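Local coordinates for beta-glucosidase (PDB 6JXG), which probably hydrolyses terminal, non-reducing beta-D-glucosyl residues with release of beta-D-glucose, as a secreted glycoside hydrolase family 3 enzyme of cellulose degradation, at residues Gln226-Ser231 with Leu247-Pro252; Gln151-His156 with Ser196-Tyr201; Tyr56-Leu61 with Val105-Val110. All coordinates share one frame; numbering follows the deposited sequence.

Contact 1. Residues Gln226-Ser231 with Leu247-Pro252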
# COMPACT_ATOMS: atom_id res chain seq x y z
N GLN A 226 -3.89 16.57 -13.92
CA GLN A 226 -3.51 17.98 -13.93
C GLN A 226 -2.19 18.30 -13.21
O GLN A 226 -1.63 19.38 -13.44
CB GLN A 226 -4.62 18.85 -13.35
CG GLN A 226 -5.96 18.75 -14.07
CD GLN A 226 -5.84 19.33 -15.45
OE1 GLN A 226 -5.38 20.47 -15.63
NE2 GLN A 226 -6.22 18.54 -16.46
N GLY A 227 -1.65 17.35 -12.41
CA GLY A 227 -0.37 17.49 -11.80
C GLY A 227 0.83 17.14 -12.68
O GLY A 227 0.79 17.17 -13.94
N PHE A 228 1.90 16.73 -12.02
CA PHE A 228 3.16 16.58 -12.65
C PHE A 228 3.69 15.16 -12.40
O PHE A 228 3.35 14.52 -11.41
CB PHE A 228 4.16 17.63 -12.24
CG PHE A 228 4.67 17.49 -10.87
CD1 PHE A 228 5.86 16.81 -10.62
CD2 PHE A 228 3.99 18.12 -9.80
CE1 PHE A 228 6.34 16.70 -9.34
CE2 PHE A 228 4.48 18.04 -8.53
CZ PHE A 228 5.69 17.36 -8.27
N VAL A 229 4.45 14.69 -13.38
CA VAL A 229 5.13 13.38 -13.33
C VAL A 229 6.59 13.53 -13.00
O VAL A 229 7.28 14.30 -13.61
CB VAL A 229 4.97 12.64 -14.68
CG1 VAL A 229 5.64 11.28 -14.54
CG2 VAL A 229 3.48 12.45 -14.99
N VAL A 230 7.05 12.78 -11.98
CA VAL A 230 8.41 12.80 -11.55
C VAL A 230 9.06 11.45 -11.81
O VAL A 230 8.40 10.41 -11.74
CB VAL A 230 8.48 13.26 -10.11
CG1 VAL A 230 7.70 12.36 -9.15
CG2 VAL A 230 9.93 13.39 -9.70
N SER A 231 10.35 11.45 -12.12
CA SER A 231 11.00 10.17 -12.35
C SER A 231 11.29 9.44 -11.10
O SER A 231 11.64 10.03 -10.07
CB SER A 231 12.27 10.31 -13.18
OG SER A 231 13.26 11.00 -12.44
N LEU A 247 7.42 13.47 -19.18
CA LEU A 247 8.04 13.60 -17.89
C LEU A 247 8.05 15.11 -17.55
O LEU A 247 8.20 15.93 -18.46
CB LEU A 247 9.43 13.05 -17.84
CG LEU A 247 10.23 13.05 -16.56
CD1 LEU A 247 9.53 12.13 -15.55
CD2 LEU A 247 11.67 12.59 -16.76
N ASP A 248 7.89 15.45 -16.27
CA ASP A 248 7.94 16.87 -15.82
C ASP A 248 9.09 17.20 -14.91
O ASP A 248 9.57 18.35 -14.92
CB ASP A 248 6.65 17.27 -15.16
CG ASP A 248 5.45 17.06 -16.08
OD1 ASP A 248 5.49 17.60 -17.23
OD2 ASP A 248 4.48 16.36 -15.68
N VAL A 249 9.54 16.24 -14.12
CA VAL A 249 10.64 16.47 -13.20
C VAL A 249 11.61 15.28 -13.19
O VAL A 249 11.20 14.13 -13.03
CB VAL A 249 10.14 16.65 -11.76
CG1 VAL A 249 11.31 16.96 -10.80
CG2 VAL A 249 9.11 17.76 -11.68
N ALA A 250 12.90 15.59 -13.35
CA ALA A 250 13.93 14.57 -13.38
C ALA A 250 14.63 14.48 -12.05
O ALA A 250 15.32 15.43 -11.68
CB ALA A 250 14.95 14.83 -14.49
N MET A 251 14.47 13.38 -11.35
CA MET A 251 15.11 13.20 -10.07
C MET A 251 16.08 12.01 -10.09
O MET A 251 15.73 11.00 -10.64
CB MET A 251 14.03 12.93 -9.01
CG MET A 251 13.29 14.18 -8.59
SD MET A 251 14.41 15.24 -7.62
CE MET A 251 13.85 16.83 -8.18
N PRO A 252 17.20 12.04 -9.32
CA PRO A 252 17.60 13.24 -8.52
C PRO A 252 18.20 14.36 -9.33
O PRO A 252 18.63 15.40 -8.73
CB PRO A 252 18.63 12.68 -7.55
CG PRO A 252 19.22 11.49 -8.25
CD PRO A 252 18.09 10.88 -9.07
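Asp248 sends its carboxylate back against the start of strand 228-231, where OD2 receives the backbone N-H of Val229 through its anti lone pair; Val229 N lies 2.8 Å from Asp248 OD2, with 170° at the hydrogen. The CG of Asp248 stands anti to its own carbonyl carbon (chi1 -57°), beside the backbone N, and the carboxylate thus flanks that N-H. In return Val229 O is gripped twice, by the backbone N atoms of Asp248 and Val249. Aspartate suits this buried spot because Lys220 pairs with OD2 and Arg280 with OD1, which probably offsets its charge. Farther along, Ser231 N binds Val249 O at 3.0 Å, and Val230 faces Val249 in a single beta bridge. The strand belongs to the TIM-barrel-like sheet of the family 3 N-terminal domain; helix 239-245 leads to the extended residues 247-252, which lie along the strand on the side away from strand 196-199. The packing is close on the face shared with Tyr56, where Phe228, Val249 and Met251 gather: Val249 CG2 meets Phe228 CD1 obliquely at 3.5 Å, and Val230 CG2 lies 3.6 Å from Met251 CG, the flexible methionine bending away beyond it. Val229 and Leu247, whose side chains cross at about a right angle, fit more loosely (Val229 CG1 to Leu247 CD1, 4.1 Å), though the same CD1 rests on the strand backbone, 3.6 Å from Ser231 N. No side of this contact opens to solvent; Ala250 turns its methyl away from the strand toward Gln236, and at the far end Ser231 OG accepts from Met251 N at 2.9 Å.

Contact 2. Residues Gln151-His156 with Ser196-Tyr201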
# COMPACT_ATOMS: atom_id res chain seq x y z
N GLN A 151 2.11 17.69 -0.77
CA GLN A 151 1.77 17.08 -2.07
C GLN A 151 2.06 15.56 -1.97
O GLN A 151 3.15 15.15 -1.56
CB GLN A 151 2.64 17.65 -3.18
CG GLN A 151 2.46 19.16 -3.38
CD GLN A 151 3.37 19.77 -4.44
OE1 GLN A 151 4.15 20.75 -4.17
NE2 GLN A 151 3.30 19.24 -5.64
N ALA A 152 1.10 14.73 -2.29
CA ALA A 152 1.34 13.31 -2.35
C ALA A 152 1.83 12.95 -3.76
O ALA A 152 1.76 13.75 -4.70
CB ALA A 152 0.03 12.54 -2.04
N CYS A 153 2.39 11.75 -3.87
CA CYS A 153 3.01 11.26 -5.07
C CYS A 153 2.64 9.77 -5.18
O CYS A 153 3.28 8.88 -4.58
CB CYS A 153 4.54 11.38 -5.00
SG CYS A 153 5.34 10.85 -6.59
N ALA A 154 1.67 9.49 -6.02
CA ALA A 154 1.33 8.13 -6.34
C ALA A 154 2.42 7.46 -7.20
O ALA A 154 2.73 7.91 -8.33
CB ALA A 154 -0.01 8.07 -7.06
N LYS A 155 2.94 6.34 -6.72
CA LYS A 155 4.08 5.70 -7.41
C LYS A 155 3.82 4.18 -7.43
O LYS A 155 3.04 3.69 -6.56
CB LYS A 155 5.40 6.07 -6.70
CG LYS A 155 5.65 5.48 -5.33
CD LYS A 155 6.83 6.16 -4.60
CE LYS A 155 7.22 5.28 -3.45
NZ LYS A 155 8.35 5.80 -2.66
N HIS A 156 4.43 3.40 -8.30
CA HIS A 156 5.36 3.71 -9.37
C HIS A 156 4.62 3.30 -10.65
O HIS A 156 4.14 2.15 -10.78
CB HIS A 156 6.62 2.85 -9.24
CG HIS A 156 7.22 2.85 -7.87
ND1 HIS A 156 6.75 2.04 -6.85
CD2 HIS A 156 8.22 3.58 -7.34
CE1 HIS A 156 7.47 2.26 -5.76
NE2 HIS A 156 8.39 3.16 -6.05
N SER A 196 1.11 14.60 -7.73
CA SER A 196 2.21 14.07 -8.57
C SER A 196 2.12 12.55 -8.71
O SER A 196 1.47 11.87 -7.90
CB SER A 196 3.60 14.48 -8.02
OG SER A 196 3.86 13.86 -6.80
N ILE A 197 2.74 12.05 -9.76
CA ILE A 197 2.83 10.61 -9.98
C ILE A 197 4.24 10.35 -10.40
O ILE A 197 4.84 11.16 -11.12
CB ILE A 197 1.86 10.19 -11.13
CG1 ILE A 197 0.37 10.29 -10.66
CG2 ILE A 197 2.21 8.82 -11.63
CD1 ILE A 197 -0.60 10.21 -11.79
N MET A 198 4.83 9.27 -9.91
CA MET A 198 6.21 8.94 -10.24
C MET A 198 6.22 7.81 -11.28
O MET A 198 5.54 6.78 -11.09
CB MET A 198 6.92 8.43 -8.98
CG MET A 198 8.41 8.15 -9.13
SD MET A 198 9.20 7.37 -7.73
CE MET A 198 9.10 8.71 -6.54
N CYS A 199 7.00 7.96 -12.34
CA CYS A 199 7.12 6.88 -13.30
C CYS A 199 8.20 5.88 -12.91
O CYS A 199 9.14 6.23 -12.18
CB CYS A 199 7.34 7.43 -14.69
SG CYS A 199 8.62 8.67 -14.92
N SER A 200 8.07 4.63 -13.40
CA SER A 200 8.82 3.50 -12.86
C SER A 200 10.12 3.20 -13.52
O SER A 200 10.40 3.66 -14.58
CB SER A 200 7.93 2.25 -12.84
OG SER A 200 7.58 1.91 -14.16
N TYR A 201 10.93 2.30 -12.91
CA TYR A 201 12.20 1.90 -13.52
C TYR A 201 12.08 0.94 -14.74
O TYR A 201 13.01 0.87 -15.55
CB TYR A 201 13.06 1.16 -12.52
CG TYR A 201 13.72 2.03 -11.51
CD1 TYR A 201 14.66 2.98 -11.93
CD2 TYR A 201 13.46 1.89 -10.15
CE1 TYR A 201 15.34 3.76 -11.00
CE2 TYR A 201 14.13 2.67 -9.21
CZ TYR A 201 15.06 3.61 -9.61
OH TYR A 201 15.75 4.41 -8.74
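Met198 and Lys155 lie side by side and point the same way, their CB atoms 3.6 Å apart. The methionine begins extended, with CG anti to the backbone N (chi1 -175°), and bends only at its last torsion, which lays CE 3.9 Å from Lys155 CD. It also lies beside His156, with Met198 SD 3.9 Å from His156 CD2 and oblique to the ring, while Lys155 CG covers one face of that imidazole across a cis peptide. The long aliphatic stem of lysine thus packs as a hydrocarbon, and its NZ reaches on to Leu107 O; His156 ND1 is held by Gly112 O. Strands 151-157 and 196-199 run parallel as neighbours in the barrel sheet of the family 3 N-terminal domain, and the methyl of Ala154, small enough to sit under helices 131-147 and 184-191, lies on the opposite face from Cys153 and Met198. Met198 N binds Ala154 O at 3.0 Å, and Cys153 SG packs on Met198 CB at 3.8 Å. At the strand start, Ser196 OG donates to Ala152 O at 3.0 Å, tilted from the carbonyl plane. With an alanine here, Ala152 O would probably lose the hydroxyl's bond and keep the weak one from the backbone N.

Contact 3. Residues Tyr56-Leu61 with Val105-Val110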
# COMPACT_ATOMS: atom_id res chain seq x y z
N TYR A 56 11.66 16.88 -1.99
CA TYR A 56 11.00 15.60 -2.25
C TYR A 56 11.61 14.59 -1.28
O TYR A 56 12.86 14.39 -1.27
CB TYR A 56 11.32 15.16 -3.67
CG TYR A 56 10.75 16.00 -4.81
CD1 TYR A 56 9.70 15.52 -5.61
CD2 TYR A 56 11.28 17.20 -5.14
CE1 TYR A 56 9.22 16.26 -6.63
CE2 TYR A 56 10.79 17.97 -6.16
CZ TYR A 56 9.76 17.49 -6.93
OH TYR A 56 9.30 18.27 -7.96
N GLN A 57 10.76 13.97 -0.47
CA GLN A 57 11.23 13.11 0.59
C GLN A 57 10.45 11.76 0.62
O GLN A 57 9.22 11.73 0.57
CB GLN A 57 11.18 13.78 1.96
CG GLN A 57 12.00 13.06 3.03
CD GLN A 57 13.50 13.30 2.86
OE1 GLN A 57 13.94 14.09 2.00
NE2 GLN A 57 14.30 12.63 3.69
N ASP A 58 11.21 10.68 0.75
CA ASP A 58 10.61 9.33 1.04
C ASP A 58 10.05 9.34 2.50
O ASP A 58 10.40 10.22 3.34
CB ASP A 58 11.66 8.25 0.95
CG ASP A 58 12.05 7.88 -0.47
OD1 ASP A 58 11.12 7.81 -1.27
OD2 ASP A 58 13.27 7.65 -0.74
N GLY A 59 9.16 8.44 2.85
CA GLY A 59 8.58 7.47 1.93
C GLY A 59 7.14 7.26 2.34
O GLY A 59 6.58 8.06 3.07
N PRO A 60 6.51 6.17 1.87
CA PRO A 60 5.07 5.97 2.09
C PRO A 60 4.58 5.77 3.52
O PRO A 60 3.40 6.08 3.78
CB PRO A 60 4.73 4.74 1.16
CG PRO A 60 5.89 4.72 0.17
CD PRO A 60 7.08 5.20 0.91
N LEU A 61 5.43 5.30 4.46
CA LEU A 61 4.95 4.96 5.79
C LEU A 61 5.56 5.83 6.86
O LEU A 61 5.40 5.56 8.05
CB LEU A 61 5.23 3.48 6.08
CG LEU A 61 6.65 2.96 6.02
CD1 LEU A 61 7.63 3.57 7.03
CD2 LEU A 61 6.72 1.45 6.16
N VAL A 105 6.95 17.48 -1.26
CA VAL A 105 6.39 16.29 -1.91
C VAL A 105 6.83 15.10 -1.09
O VAL A 105 8.03 14.86 -0.94
CB VAL A 105 6.89 16.15 -3.36
CG1 VAL A 105 6.21 14.95 -4.02
CG2 VAL A 105 6.57 17.47 -4.10
N GLN A 106 5.85 14.38 -0.56
CA GLN A 106 6.09 13.14 0.18
C GLN A 106 5.89 11.99 -0.79
O GLN A 106 4.80 11.86 -1.38
CB GLN A 106 5.14 13.04 1.36
CG GLN A 106 5.50 11.95 2.35
CD GLN A 106 6.85 12.10 2.99
OE1 GLN A 106 7.39 13.20 3.14
NE2 GLN A 106 7.40 10.98 3.44
N LEU A 107 6.89 11.09 -0.88
CA LEU A 107 6.92 10.12 -1.99
C LEU A 107 6.11 8.87 -1.61
O LEU A 107 6.68 7.82 -1.28
CB LEU A 107 8.40 9.80 -2.37
CG LEU A 107 9.14 11.05 -2.89
CD1 LEU A 107 10.59 10.71 -3.12
CD2 LEU A 107 8.51 11.65 -4.15
N GLY A 108 4.79 9.03 -1.61
CA GLY A 108 3.84 7.90 -1.52
C GLY A 108 2.42 8.48 -1.67
O GLY A 108 2.24 9.72 -1.71
N PRO A 109 1.41 7.64 -1.68
CA PRO A 109 1.43 6.24 -1.44
C PRO A 109 1.68 5.39 -2.72
O PRO A 109 1.93 5.90 -3.77
CB PRO A 109 0.06 5.96 -0.86
CG PRO A 109 -0.87 6.93 -1.58
CD PRO A 109 0.04 8.12 -1.91
N VAL A 110 1.70 4.08 -2.53
CA VAL A 110 2.11 3.14 -3.56
C VAL A 110 0.94 2.39 -4.16
O VAL A 110 0.31 1.56 -3.49
CB VAL A 110 3.16 2.16 -2.97
CG1 VAL A 110 3.48 1.08 -3.98
CG2 VAL A 110 4.45 2.89 -2.52
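The Tyr56 ring carries Val105 on one face: Val105 CG2 stands over it in a CH-pi contact, 4.2 Å from the ring centroid and offset toward the rim. At the ring's edge, near its plane, is Leu107, whose CD2 is 4.3 Å from Tyr56 CD1. Tyr56 and Val105 face each other on neighbouring parallel strands of the TIM-barrel-like sheet, where Gln57 N binds Val105 O and Leu107 N binds Gln57 O. The second flat group is the Gln106 amide. Its chain bends at chi2 (61°), which brings NE2 across to Gly59 O as a donor at 3.1 Å, with 162° at the hydrogen and the acceptor nearly in the amide plane. A glutamine suits the place because its side chain can reach a backbone carbonyl beyond the end of the regular ladder, after the cis peptide that precedes Gly59. Leu107 centres an inverse gamma turn, and its CD1 packs 3.5 Å from Asp58 OD1, while Asp58 OD2 makes a salt bridge with Arg64. Gly108 fits because a CB there would strike Pro60 CA. The ring of Pro60, puckered at CG, sets CD 3.4 Å from Leu107 O and brings CG to within 3.6 Å of Val110 CG2.

How the contacts relate
From the N terminus, contact 3 comes first, closing a 43-residue excursion that includes helices 75-79 and 84-100. Contact 2 follows, returning the chain after helices 175-182 and 184-191, and contact 1 closes the shortest loop, round helix 239-245. The three follow in series, none nested or crossed. Across the sheet they are neighbours: Cys153 N probably bonds Gly108 O at 3.0 Å, joining contacts 3 and 2, and Val230 N probably bonds Ile197 O at 2.9 Å, joining contacts 2 and 1. Contacts 1 and 3 also meet, Tyr56 OH packing against Phe228 and Val249, so that strands 55-57 and 228-231, which are not neighbours in the sheet, touch through their side chains.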